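Local coordinates for gene 2 protein (Enterobacteria phage Sf6, PDB 5C12) that serves as the large terminase subunit in phage DNA packaging, this chain being its metal-binding nuclease domain, at residues 21-26 with 171-176; 218-223 with 243-248; 61-66 with 90-95; 39-44 with 196-201. The protein carries 1 engineered substitution. All coordinates share one frame; numbering follows the deposited sequence.

Contact 1 of 4, residues 21-26 with 171-176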
loop_
_atom_site.group_PDB
_atom_site.type_symbol
_atom_site.label_atom_id
_atom_site.label_comp_id
_atom_site.label_asym_id
_atom_site.label_seq_id
_atom_site.Cartn_x
_atom_site.Cartn_y
_atom_site.Cartn_z
ATOM N N MET A 21 -5.881 16.969 8.411
ATOM C CA MET A 21 -6.601 15.751 8.052
ATOM C C MET A 21 -5.690 14.689 7.441
ATOM O O MET A 21 -6.122 13.560 7.243
ATOM C CB MET A 21 -7.734 16.056 7.065
ATOM C CG MET A 21 -8.834 16.950 7.643
ATOM S SD MET A 21 -9.675 16.161 9.033
ATOM C CE MET A 21 -11.036 15.349 8.196
ATOM N N ALA A 22 -4.444 15.040 7.132
ATOM C CA ALA A 22 -3.510 14.049 6.593
ATOM C C ALA A 22 -3.243 12.954 7.619
ATOM O O ALA A 22 -3.164 13.216 8.814
ATOM C CB ALA A 22 -2.212 14.690 6.153
ATOM N N ILE A 23 -3.088 11.716 7.155
ATOM C CA ILE A 23 -2.935 10.601 8.086
ATOM C C ILE A 23 -1.485 10.149 8.310
ATOM O O ILE A 23 -1.211 9.403 9.242
ATOM C CB ILE A 23 -3.779 9.387 7.638
ATOM C CG1 ILE A 23 -3.279 8.862 6.293
ATOM C CG2 ILE A 23 -5.242 9.783 7.570
ATOM C CD1 ILE A 23 -3.757 7.470 5.963
ATOM N N ILE A 24 -0.559 10.613 7.474
ATOM C CA ILE A 24 0.850 10.217 7.574
ATOM C C ILE A 24 1.744 11.450 7.586
ATOM O O ILE A 24 1.616 12.318 6.733
ATOM C CB ILE A 24 1.262 9.288 6.413
ATOM C CG1 ILE A 24 0.616 7.920 6.610
ATOM C CG2 ILE A 24 2.784 9.139 6.320
ATOM C CD1 ILE A 24 0.562 7.070 5.333
ATOM N N LYS A 25 2.592 11.537 8.612
ATOM C CA LYS A 25 3.568 12.602 8.761
ATOM C C LYS A 25 4.857 12.307 8.013
ATOM O O LYS A 25 5.375 11.201 8.058
ATOM C CB LYS A 25 3.885 12.821 10.248
ATOM C CG LYS A 25 2.715 13.366 11.036
ATOM C CD LYS A 25 2.586 14.888 10.854
ATOM C CE LYS A 25 1.397 15.420 11.622
ATOM N NZ LYS A 25 0.136 14.687 11.311
ATOM N N ARG A 26 5.395 13.337 7.368
ATOM C CA ARG A 26 6.638 13.199 6.652
ATOM C C ARG A 26 7.756 12.727 7.576
ATOM O O ARG A 26 8.588 11.926 7.184
ATOM C CB ARG A 26 6.996 14.535 6.011
ATOM C CG ARG A 26 8.275 14.508 5.233
ATOM C CD ARG A 26 8.134 13.640 4.026
ATOM N NE ARG A 26 9.395 13.510 3.318
ATOM C CZ ARG A 26 9.561 13.738 2.023
ATOM N NH1 ARG A 26 8.543 14.108 1.247
ATOM N NH2 ARG A 26 10.767 13.580 1.499
ATOM N N GLN A 171 -8.993 0.974 6.170
ATOM C CA GLN A 171 -8.348 -0.023 7.015
ATOM C C GLN A 171 -6.871 -0.192 6.674
ATOM O O GLN A 171 -6.010 -0.171 7.555
ATOM C CB GLN A 171 -9.063 -1.356 6.864
ATOM C CG GLN A 171 -8.447 -2.514 7.615
ATOM C CD GLN A 171 -9.246 -3.765 7.413
ATOM O OE1 GLN A 171 -9.826 -3.977 6.347
ATOM N NE2 GLN A 171 -9.298 -4.594 8.436
ATOM N N PHE A 172 -6.567 -0.348 5.398
ATOM C CA PHE A 172 -5.182 -0.632 5.038
ATOM C C PHE A 172 -4.310 0.595 4.964
ATOM O O PHE A 172 -3.113 0.482 5.245
ATOM C CB PHE A 172 -5.109 -1.572 3.837
ATOM C CG PHE A 172 -5.613 -2.927 4.190
ATOM C CD1 PHE A 172 -4.869 -3.729 5.039
ATOM C CD2 PHE A 172 -6.874 -3.347 3.815
ATOM C CE1 PHE A 172 -5.327 -4.952 5.437
ATOM C CE2 PHE A 172 -7.348 -4.586 4.217
ATOM C CZ PHE A 172 -6.577 -5.380 5.035
ATOM N N TYR A 173 -4.859 1.774 4.659
ATOM C CA TYR A 173 -4.054 2.990 4.788
ATOM C C TYR A 173 -3.706 3.235 6.260
ATOM O O TYR A 173 -2.598 3.676 6.571
ATOM C CB TYR A 173 -4.733 4.223 4.183
ATOM C CG TYR A 173 -4.207 4.600 2.818
ATOM C CD1 TYR A 173 -2.871 4.933 2.657
ATOM C CD2 TYR A 173 -5.023 4.611 1.678
ATOM C CE1 TYR A 173 -2.375 5.265 1.462
ATOM C CE2 TYR A 173 -4.519 4.947 0.445
ATOM C CZ TYR A 173 -3.174 5.274 0.342
ATOM O OH TYR A 173 -2.631 5.593 -0.865
ATOM N N TYR A 174 -4.617 2.934 7.182
ATOM C CA TYR A 174 -4.298 3.085 8.603
ATOM C C TYR A 174 -3.358 1.975 9.098
ATOM O O TYR A 174 -2.603 2.199 10.037
ATOM C CB TYR A 174 -5.568 3.174 9.457
ATOM C CG TYR A 174 -6.075 4.588 9.555
ATOM C CD1 TYR A 174 -5.514 5.475 10.471
ATOM C CD2 TYR A 174 -7.068 5.070 8.700
ATOM C CE1 TYR A 174 -5.954 6.784 10.546
ATOM C CE2 TYR A 174 -7.507 6.378 8.781
ATOM C CZ TYR A 174 -6.946 7.232 9.701
ATOM O OH TYR A 174 -7.387 8.538 9.780
ATOM N N ALA A 175 -3.399 0.793 8.483
ATOM C CA ALA A 175 -2.422 -0.238 8.794
ATOM C C ALA A 175 -1.039 0.310 8.465
ATOM O O ALA A 175 -0.085 0.144 9.238
ATOM C CB ALA A 175 -2.698 -1.523 7.989
ATOM N N LEU A 176 -0.951 0.964 7.329
ATOM C CA LEU A 176 0.306 1.577 6.895
ATOM C C LEU A 176 0.704 2.687 7.876
ATOM O O LEU A 176 1.848 2.745 8.348
ATOM C CB LEU A 176 0.143 2.114 5.487
ATOM C CG LEU A 176 1.279 2.939 4.870
ATOM C CD1 LEU A 176 2.549 2.108 4.908
ATOM C CD2 LEU A 176 0.919 3.336 3.453
#
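With CG1 of Ile23 placed between its own N and carbonyl carbon (chi1 64°), the residue sends one branch to each of two successive tyrosines of the facing helix. The long branch ends in CD1, 3.8 Å from CB of Tyr173, and the two side chains cross at about a right angle. The short branch takes CG2 to the phenol end of Tyr174, 3.3 Å from OH and 3.7 Å from CZ. Ile24, the next residue in the loop, lays CD1 against CD2 of Leu176 at a looser 4.2 Å, again crossing nearly at right angles. No hydrogen bond joins the two segments, and the contact is van der Waals packing, mostly of carbon on carbon, of the N-terminal loop, just before helix 26-32, on one side of helix 168-189 of an RNase H-like nuclease domain. Ile23 is also tied by its backbone to Ile221, and Ile24 packs further on Leu218, Ala177 and Leu180. Tyr173 uses its hydroxyl for a hydrogen bond to OD1 of Asp252, one of the two aspartates on the bound magnesium, and the Tyr173 side chain comes to about 7 Å from a bound magnesium ion.

Contact 2 of 4, residues 218-223 with 243-248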
loop_
_atom_site.group_PDB
_atom_site.type_symbol
_atom_site.label_atom_id
_atom_site.label_comp_id
_atom_site.label_asym_id
_atom_site.label_seq_id
_atom_site.Cartn_x
_atom_site.Cartn_y
_atom_site.Cartn_z
ATOM N N LEU A 218 2.187 10.000 -0.175
ATOM C CA LEU A 218 1.699 9.519 1.115
ATOM C C LEU A 218 1.243 10.646 2.053
ATOM O O LEU A 218 0.294 10.470 2.828
ATOM C CB LEU A 218 2.759 8.664 1.817
ATOM C CG LEU A 218 2.971 7.234 1.296
ATOM C CD1 LEU A 218 4.141 6.584 1.995
ATOM C CD2 LEU A 218 1.724 6.382 1.507
ATOM N N THR A 219 1.918 11.790 2.002
ATOM C CA THR A 219 1.558 12.896 2.869
ATOM C C THR A 219 0.347 13.672 2.384
ATOM O O THR A 219 -0.076 14.623 3.051
ATOM C CB THR A 219 2.734 13.855 3.048
ATOM O OG1 THR A 219 3.177 14.311 1.764
ATOM C CG2 THR A 219 3.868 13.130 3.774
ATOM N N GLN A 220 -0.227 13.246 1.258
ATOM C CA GLN A 220 -1.435 13.864 0.716
ATOM C C GLN A 220 -2.693 13.065 1.055
ATOM O O GLN A 220 -3.802 13.565 0.871
ATOM C CB GLN A 220 -1.338 13.983 -0.805
ATOM C CG GLN A 220 -0.151 14.798 -1.307
ATOM C CD GLN A 220 -0.457 16.260 -1.414
ATOM O OE1 GLN A 220 -0.863 16.897 -0.439
ATOM N NE2 GLN A 220 -0.278 16.810 -2.609
ATOM N N ILE A 221 -2.527 11.832 1.524
ATOM C CA ILE A 221 -3.675 10.977 1.853
ATOM C C ILE A 221 -4.386 11.593 3.063
ATOM O O ILE A 221 -3.756 11.894 4.083
ATOM C CB ILE A 221 -3.262 9.533 2.133
ATOM C CG1 ILE A 221 -2.517 8.929 0.939
ATOM C CG2 ILE A 221 -4.486 8.686 2.483
ATOM C CD1 ILE A 221 -3.319 8.905 -0.353
ATOM N N GLN A 222 -5.688 11.814 2.938
ATOM C CA GLN A 222 -6.410 12.594 3.941
ATOM C C GLN A 222 -7.698 11.932 4.405
ATOM O O GLN A 222 -8.418 11.319 3.624
ATOM C CB GLN A 222 -6.768 13.979 3.395
ATOM C CG GLN A 222 -5.600 14.910 3.252
ATOM C CD GLN A 222 -5.989 16.195 2.579
ATOM O OE1 GLN A 222 -5.246 16.716 1.749
ATOM N NE2 GLN A 222 -7.161 16.727 2.934
ATOM N N ARG A 223 -7.985 12.115 5.682
ATOM C CA ARG A 223 -9.258 11.719 6.250
ATOM C C ARG A 223 -10.371 12.631 5.738
ATOM O O ARG A 223 -10.123 13.786 5.373
ATOM C CB ARG A 223 -9.136 11.789 7.773
ATOM C CG ARG A 223 -10.264 11.180 8.557
ATOM C CD ARG A 223 -9.960 11.222 10.056
ATOM N NE ARG A 223 -11.172 11.035 10.841
ATOM C CZ ARG A 223 -11.265 11.238 12.150
ATOM N NH1 ARG A 223 -10.207 11.639 12.844
ATOM N NH2 ARG A 223 -12.422 11.035 12.764
ATOM N N LEU A 243 -8.704 19.444 -4.259
ATOM C CA LEU A 243 -7.379 19.922 -3.868
ATOM C C LEU A 243 -6.368 19.916 -5.010
ATOM O O LEU A 243 -5.206 20.280 -4.816
ATOM C CB LEU A 243 -6.839 19.062 -2.724
ATOM C CG LEU A 243 -7.698 19.027 -1.459
ATOM C CD1 LEU A 243 -7.079 18.106 -0.427
ATOM C CD2 LEU A 243 -7.879 20.427 -0.889
ATOM N N GLY A 244 -6.804 19.490 -6.188
ATOM C CA GLY A 244 -5.960 19.503 -7.367
ATOM C C GLY A 244 -4.783 18.548 -7.314
ATOM O O GLY A 244 -3.797 18.750 -8.016
ATOM N N ILE A 245 -4.873 17.491 -6.514
ATOM C CA ILE A 245 -3.740 16.574 -6.409
ATOM C C ILE A 245 -3.974 15.347 -7.286
ATOM O O ILE A 245 -5.074 14.788 -7.308
ATOM C CB ILE A 245 -3.403 16.189 -4.938
ATOM C CG1 ILE A 245 -3.555 14.697 -4.677
ATOM C CG2 ILE A 245 -4.241 16.980 -3.944
ATOM C CD1 ILE A 245 -2.286 14.042 -4.226
ATOM N N PRO A 246 -2.941 14.950 -8.036
ATOM C CA PRO A 246 -3.047 13.817 -8.954
ATOM C C PRO A 246 -3.237 12.507 -8.202
ATOM O O PRO A 246 -2.981 12.418 -6.998
ATOM C CB PRO A 246 -1.711 13.834 -9.709
ATOM C CG PRO A 246 -0.793 14.634 -8.882
ATOM C CD PRO A 246 -1.620 15.602 -8.104
ATOM N N SER A 247 -3.676 11.488 -8.926
ATOM C CA SER A 247 -3.990 10.207 -8.309
ATOM C C SER A 247 -2.725 9.628 -7.678
ATOM O O SER A 247 -1.674 9.581 -8.322
ATOM C CB SER A 247 -4.556 9.251 -9.351
ATOM O OG SER A 247 -5.212 8.170 -8.715
ATOM N N PRO A 248 -2.819 9.203 -6.407
ATOM C CA PRO A 248 -1.634 8.748 -5.679
ATOM C C PRO A 248 -1.392 7.259 -5.871
ATOM O O PRO A 248 -1.557 6.466 -4.939
ATOM C CB PRO A 248 -1.990 9.089 -4.233
ATOM C CG PRO A 248 -3.475 8.843 -4.167
ATOM C CD PRO A 248 -3.991 9.318 -5.512
#
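Gln220 lies alongside Ile245, the two side chains running past each other in opposite directions, with CD1 of the isoleucine against the aliphatic part of the glutamine: 3.6 Å to CB and 3.7 Å to CG. Here two connecting loops of the RNase H-like domain meet. One is the type I turn Leu218-Ile221 and its continuation, following helix 208-218; the other leaves helix 236-243 through Gly244, with positive phi, and reaches Pro248, the N-cap position of helix 249-256. Gln220 bends at chi2 (-88°), which folds its amide back over Ile245 and leaves NE2 3.8 Å from the same CD1.

Further in, CD1 of Ile221 packs on the Pro248 ring, 3.8 Å from CG, an apolar contact close to the metal site: the Pro248 side chain is about 4 Å from that of Asp252, a magnesium ligand, and about 5 Å from a bound magnesium ion. Next to it in the loop, Ser247 OG bonds to OD2 of Asp55. At the outer end Gln222, extended beyond CG, and Leu243 approach from opposite directions, the leucine CD1 coming up to the amide, 3.2 Å from Gln222 OE1 and 3.6 Å from NE2.

Contact 3 of 4, residues 61-66 with 90-95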
loop_
_atom_site.group_PDB
_atom_site.type_symbol
_atom_site.label_atom_id
_atom_site.label_comp_id
_atom_site.label_asym_id
_atom_site.label_seq_id
_atom_site.Cartn_x
_atom_site.Cartn_y
_atom_site.Cartn_z
ATOM N N LYS A 61 0.774 4.466 -13.543
ATOM C CA LYS A 61 0.418 3.331 -12.720
ATOM C C LYS A 61 1.410 3.111 -11.584
ATOM O O LYS A 61 2.524 3.627 -11.612
ATOM C CB LYS A 61 0.360 2.084 -13.585
ATOM C CG LYS A 61 -0.697 2.195 -14.692
ATOM C CD LYS A 61 -0.521 1.203 -15.801
ATOM C CE LYS A 61 -1.709 1.268 -16.732
ATOM N NZ LYS A 61 -1.906 2.623 -17.305
ATOM N N GLY A 62 1.018 2.319 -10.600
ATOM C CA GLY A 62 1.870 2.096 -9.450
ATOM C C GLY A 62 2.123 0.638 -9.157
ATOM O O GLY A 62 1.272 -0.231 -9.450
ATOM N N TYR A 63 3.290 0.362 -8.602
ATOM C CA TYR A 63 3.656 -0.944 -8.086
ATOM C C TYR A 63 4.463 -0.784 -6.819
ATOM O O TYR A 63 5.277 0.118 -6.707
ATOM C CB TYR A 63 4.474 -1.699 -9.120
ATOM C CG TYR A 63 5.070 -3.003 -8.653
ATOM C CD1 TYR A 63 6.261 -3.043 -7.969
ATOM C CD2 TYR A 63 4.432 -4.202 -8.892
ATOM C CE1 TYR A 63 6.810 -4.230 -7.543
ATOM C CE2 TYR A 63 4.967 -5.380 -8.477
ATOM C CZ TYR A 63 6.144 -5.406 -7.801
ATOM O OH TYR A 63 6.681 -6.624 -7.425
ATOM N N ALA A 64 4.242 -1.677 -5.878
ATOM C CA ALA A 64 5.016 -1.691 -4.644
ATOM C C ALA A 64 5.261 -3.118 -4.238
ATOM O O ALA A 64 4.429 -3.981 -4.504
ATOM C CB ALA A 64 4.290 -0.947 -3.550
ATOM N N SER A 65 6.399 -3.390 -3.609
ATOM C CA SER A 65 6.651 -4.715 -3.086
ATOM C C SER A 65 7.407 -4.628 -1.780
ATOM O O SER A 65 8.263 -3.754 -1.609
ATOM C CB SER A 65 7.454 -5.542 -4.084
ATOM O OG SER A 65 7.592 -6.873 -3.638
ATOM N N ARG A 66 7.098 -5.547 -0.872
ATOM C CA ARG A 66 7.839 -5.658 0.374
ATOM C C ARG A 66 8.161 -7.101 0.673
ATOM O O ARG A 66 7.435 -8.022 0.258
ATOM C CB ARG A 66 7.015 -5.068 1.514
ATOM C CG ARG A 66 5.740 -5.815 1.862
ATOM C CD ARG A 66 4.909 -5.082 2.893
ATOM N NE ARG A 66 3.615 -5.719 3.155
ATOM C CZ ARG A 66 3.347 -6.547 4.154
ATOM N NH1 ARG A 66 4.275 -6.897 5.042
ATOM N NH2 ARG A 66 2.117 -7.012 4.297
ATOM N N THR A 90 2.846 -7.593 -13.133
ATOM C CA THR A 90 2.990 -9.011 -12.831
ATOM C C THR A 90 4.411 -9.483 -13.112
ATOM O O THR A 90 4.943 -10.324 -12.395
ATOM C CB THR A 90 1.962 -9.900 -13.590
ATOM O OG1 THR A 90 2.038 -9.688 -15.003
ATOM C CG2 THR A 90 0.540 -9.594 -13.088
ATOM N N SER A 91 5.035 -8.941 -14.150
ATOM C CA SER A 91 6.438 -9.254 -14.408
ATOM C C SER A 91 7.326 -8.764 -13.267
ATOM O O SER A 91 8.243 -9.464 -12.858
ATOM C CB SER A 91 6.878 -8.665 -15.735
ATOM O OG SER A 91 6.321 -9.425 -16.795
ATOM N N LEU A 92 7.054 -7.580 -12.730
ATOM C CA LEU A 92 7.782 -7.125 -11.532
ATOM C C LEU A 92 7.570 -8.063 -10.345
ATOM O O LEU A 92 8.511 -8.379 -9.619
ATOM C CB LEU A 92 7.421 -5.682 -11.147
ATOM C CG LEU A 92 8.022 -4.591 -12.045
ATOM C CD1 LEU A 92 7.446 -3.255 -11.610
ATOM C CD2 LEU A 92 9.535 -4.597 -11.974
ATOM N N ALA A 93 6.339 -8.522 -10.148
ATOM C CA ALA A 93 6.050 -9.429 -9.053
ATOM C C ALA A 93 6.866 -10.717 -9.197
ATOM O O ALA A 93 7.407 -11.254 -8.220
ATOM C CB ALA A 93 4.553 -9.734 -9.002
ATOM N N ILE A 94 6.943 -11.235 -10.413
ATOM C CA ILE A 94 7.781 -12.383 -10.661
ATOM C C ILE A 94 9.253 -12.081 -10.353
ATOM O O ILE A 94 9.922 -12.866 -9.673
ATOM C CB ILE A 94 7.579 -12.868 -12.104
ATOM C CG1 ILE A 94 6.169 -13.439 -12.236
ATOM C CG2 ILE A 94 8.636 -13.913 -12.492
ATOM C CD1 ILE A 94 5.734 -13.569 -13.664
ATOM N N GLU A 95 9.753 -10.951 -10.842
ATOM C CA GLU A 95 11.145 -10.556 -10.619
ATOM C C GLU A 95 11.450 -10.422 -9.122
ATOM O O GLU A 95 12.554 -10.764 -8.669
ATOM C CB GLU A 95 11.414 -9.245 -11.354
ATOM C CG GLU A 95 12.839 -8.758 -11.278
ATOM C CD GLU A 95 13.092 -7.525 -12.136
ATOM O OE1 GLU A 95 12.154 -7.047 -12.808
ATOM O OE2 GLU A 95 14.238 -7.031 -12.140
#
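The ring of Tyr63 presents a face to Leu92, and CB of the leucine sits over it, 3.7 Å from the ring centroid and 18° off the normal. This is a CH-pi contact, displaced toward the phenol end of the ring, where CZ and CE2 are each 3.6 Å from Leu92 CB. The leucine side chain then crosses the ring obliquely, and its CD1 comes down near the other end, 3.8 Å from CG. One residue thus spans the ring from hydroxyl end to root. Tyr63 reaches the helix because its CG is anti to the backbone N (chi1 173°), sending the ring from the strand to the helix surface.

At the tip, OH lies close to the backbone of the next residue, 3.3 Å from Ala93 CA. Ala93 N is as near, but the angle is too poor for a hydrogen bond. The hydroxyl is instead held by OD2 of Asp96, just past the segment, and by OG of Ser49 on the neighbouring strand. Two polar partners beyond the contact therefore fix the end of a ring whose face is packed on carbon, and Ser65 OG bonds to the same Ser49 OG. Trp88 and Ala89, one helical turn earlier, also touch Tyr63, and Arg73 of strand 70-77 touches both Tyr63 and Leu92.

The ring stands between helix 82-95 and strand 61-67, which lies antiparallel between strands 47-52 and 70-77. Helix 82-95 follows these three strands in the chain and packs on the sheet they help build, consistent with the RNase H-like fold of terminase nuclease domains.

Contact 4 of 4, residues 39-44 with 196-201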
loop_
_atom_site.group_PDB
_atom_site.type_symbol
_atom_site.label_atom_id
_atom_site.label_comp_id
_atom_site.label_asym_id
_atom_site.label_seq_id
_atom_site.Cartn_x
_atom_site.Cartn_y
_atom_site.Cartn_z
ATOM N N LEU A 39 17.944 0.157 13.255
ATOM C CA LEU A 39 17.540 -0.576 14.442
ATOM C C LEU A 39 18.091 -1.997 14.487
ATOM O O LEU A 39 17.948 -2.679 15.492
ATOM C CB LEU A 39 16.021 -0.613 14.539
ATOM C CG LEU A 39 15.337 0.745 14.697
ATOM C CD1 LEU A 39 13.820 0.600 14.588
ATOM C CD2 LEU A 39 15.728 1.383 16.015
ATOM N N GLY A 40 18.697 -2.451 13.398
ATOM C CA GLY A 40 19.378 -3.730 13.404
ATOM C C GLY A 40 18.485 -4.949 13.237
ATOM O O GLY A 40 18.640 -5.937 13.958
ATOM N N TRP A 41 17.569 -4.902 12.285
ATOM C CA TRP A 41 16.829 -6.114 11.935
ATOM C C TRP A 41 16.744 -6.311 10.432
ATOM O O TRP A 41 17.076 -5.419 9.657
ATOM C CB TRP A 41 15.446 -6.145 12.582
ATOM C CG TRP A 41 14.634 -4.927 12.419
ATOM C CD1 TRP A 41 14.620 -3.824 13.235
ATOM C CD2 TRP A 41 13.691 -4.673 11.390
ATOM N NE1 TRP A 41 13.722 -2.900 12.759
ATOM C CE2 TRP A 41 13.131 -3.408 11.634
ATOM C CE3 TRP A 41 13.244 -5.405 10.287
ATOM C CZ2 TRP A 41 12.159 -2.853 10.805
ATOM C CZ3 TRP A 41 12.285 -4.845 9.481
ATOM C CH2 TRP A 41 11.757 -3.586 9.739
ATOM N N LYS A 42 16.333 -7.516 10.040
ATOM C CA LYS A 42 16.344 -7.961 8.648
ATOM C C LYS A 42 14.925 -8.324 8.229
ATOM O O LYS A 42 14.111 -8.702 9.066
ATOM C CB LYS A 42 17.204 -9.224 8.495
ATOM C CG LYS A 42 18.700 -9.023 8.636
ATOM C CD LYS A 42 19.252 -8.145 7.518
ATOM C CE LYS A 42 20.649 -8.590 7.075
ATOM N NZ LYS A 42 21.641 -8.599 8.187
ATOM N N ALA A 43 14.642 -8.210 6.937
ATOM C CA ALA A 43 13.345 -8.600 6.391
ATOM C C ALA A 43 13.090 -10.088 6.607
ATOM O O ALA A 43 13.919 -10.928 6.256
ATOM C CB ALA A 43 13.290 -8.272 4.913
ATOM N N LYS A 44 11.913 -10.399 7.150
ATOM C CA LYS A 44 11.454 -11.777 7.330
ATOM C C LYS A 44 9.959 -11.826 7.043
ATOM O O LYS A 44 9.191 -11.020 7.574
ATOM C CB LYS A 44 11.661 -12.248 8.755
ATOM C CG LYS A 44 13.098 -12.376 9.189
ATOM C CD LYS A 44 13.822 -13.487 8.485
ATOM C CE LYS A 44 15.139 -13.783 9.189
ATOM N NZ LYS A 44 15.990 -14.731 8.447
ATOM N N ASP A 196 7.831 -6.805 13.143
ATOM C CA ASP A 196 6.661 -7.262 12.399
ATOM C C ASP A 196 5.525 -6.235 12.342
ATOM O O ASP A 196 4.662 -6.273 11.453
ATOM C CB ASP A 196 6.149 -8.584 12.972
ATOM C CG ASP A 196 6.969 -9.774 12.511
ATOM O OD1 ASP A 196 8.060 -9.588 11.932
ATOM O OD2 ASP A 196 6.531 -10.910 12.776
ATOM N N ASP A 197 5.543 -5.291 13.268
ATOM C CA ASP A 197 4.550 -4.234 13.347
ATOM C C ASP A 197 5.082 -2.893 12.772
ATOM O O ASP A 197 4.385 -1.892 12.802
ATOM C CB ASP A 197 4.144 -4.036 14.806
ATOM C CG ASP A 197 3.509 -5.278 15.415
ATOM O OD1 ASP A 197 2.816 -5.979 14.654
ATOM O OD2 ASP A 197 3.701 -5.528 16.628
ATOM N N MET A 198 6.304 -2.904 12.267
ATOM C CA MET A 198 6.933 -1.691 11.722
ATOM C C MET A 198 6.941 -1.728 10.193
ATOM O O MET A 198 6.424 -2.674 9.583
ATOM C CB MET A 198 8.356 -1.569 12.252
ATOM C CG MET A 198 8.392 -1.210 13.730
ATOM S SD MET A 198 9.974 -0.637 14.385
ATOM C CE MET A 198 10.859 -2.161 14.598
ATOM N N LEU A 199 7.530 -0.711 9.562
ATOM C CA LEU A 199 7.730 -0.707 8.122
ATOM C C LEU A 199 8.980 0.107 7.847
ATOM O O LEU A 199 9.114 1.225 8.342
ATOM C CB LEU A 199 6.540 -0.103 7.386
ATOM C CG LEU A 199 6.579 -0.445 5.895
ATOM C CD1 LEU A 199 6.323 -1.925 5.652
ATOM C CD2 LEU A 199 5.574 0.427 5.141
ATOM N N SER A 200 9.925 -0.501 7.151
ATOM C CA SER A 200 11.160 0.135 6.729
ATOM C C SER A 200 11.187 0.313 5.228
ATOM O O SER A 200 10.779 -0.574 4.475
ATOM C CB SER A 200 12.355 -0.705 7.166
ATOM O OG SER A 200 13.580 -0.067 6.819
ATOM N N PHE A 201 11.687 1.456 4.760
ATOM C CA PHE A 201 11.964 1.618 3.345
ATOM C C PHE A 201 13.436 1.346 3.033
ATOM O O PHE A 201 14.313 2.023 3.521
ATOM C CB PHE A 201 11.571 3.018 2.863
ATOM C CG PHE A 201 10.124 3.330 3.082
ATOM C CD1 PHE A 201 9.169 2.821 2.225
ATOM C CD2 PHE A 201 9.729 4.126 4.148
ATOM C CE1 PHE A 201 7.824 3.082 2.447
ATOM C CE2 PHE A 201 8.400 4.380 4.374
ATOM C CZ PHE A 201 7.446 3.873 3.512
#
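After helix 35-39 the chain turns off at Gly40 with positive phi (81°), and Leu39 and Trp41 both face Met198, in the loop that runs into the short strand 200-201. Met198 bends at chi3 (-79°), and its thioether end crosses the indole obliquely: CE lies 3.5 Å from Trp41 NE1 and 3.9 Å from CE2. Leu39 CD1 lies 4.0 Å from both SD and CE of Met198. The same CD1 sits at the edge of the indole, in its plane, so leucine, methionine and tryptophan form a three-way apolar packing.

Trp41 has CG between its N and carbonyl carbon (chi1 49°), which turns the indole across to the other segment. Its six-membered ring then reaches Ser200, with CH2 3.9 Å from the serine CB. The serine hydroxyl plays no part in this; OG is hydrogen-bonded to ND1 of His36. Trp41 NE1, by contrast, is buried here with no hydrogen-bond partner in the model, its neighbour being the methionine methyl. Around the trio lie Val187 and Thr183 of helix 168-189, touching Leu39 and Met198, and Val70, Ser69 and Pro195, touching the tryptophan.

The contact lies well away from the metal site. It joins the loop leading to the first, central strand 47-52 with the segment that enters strand 200-201, which runs parallel to strand 70-77 and adds an outermost strand to the RNase H-like sheet.

From the N terminus the chain passes residues 21-26, the first half of contact 1, then residues 39-44, which open contact 4 ahead of the sheet. Contact 3 comes next and spans a shorter loop, from strand 61-67 to helix 82-95, nested inside the loops of both contact 1 and contact 4. Contact 1 closes on helix 168-189 and contact 4 afterwards at strand 200-201, so these two cross, and Leu176 packs against Leu199 between them. Contact 2 follows in series, tying the loops on either side of helix 236-243. It touches contact 1 through the Met21 and Ile23 backbone bonds to Arg223 and Ile221. The N-terminal loop, helix 168-189 and the metal-site loop thereby meet.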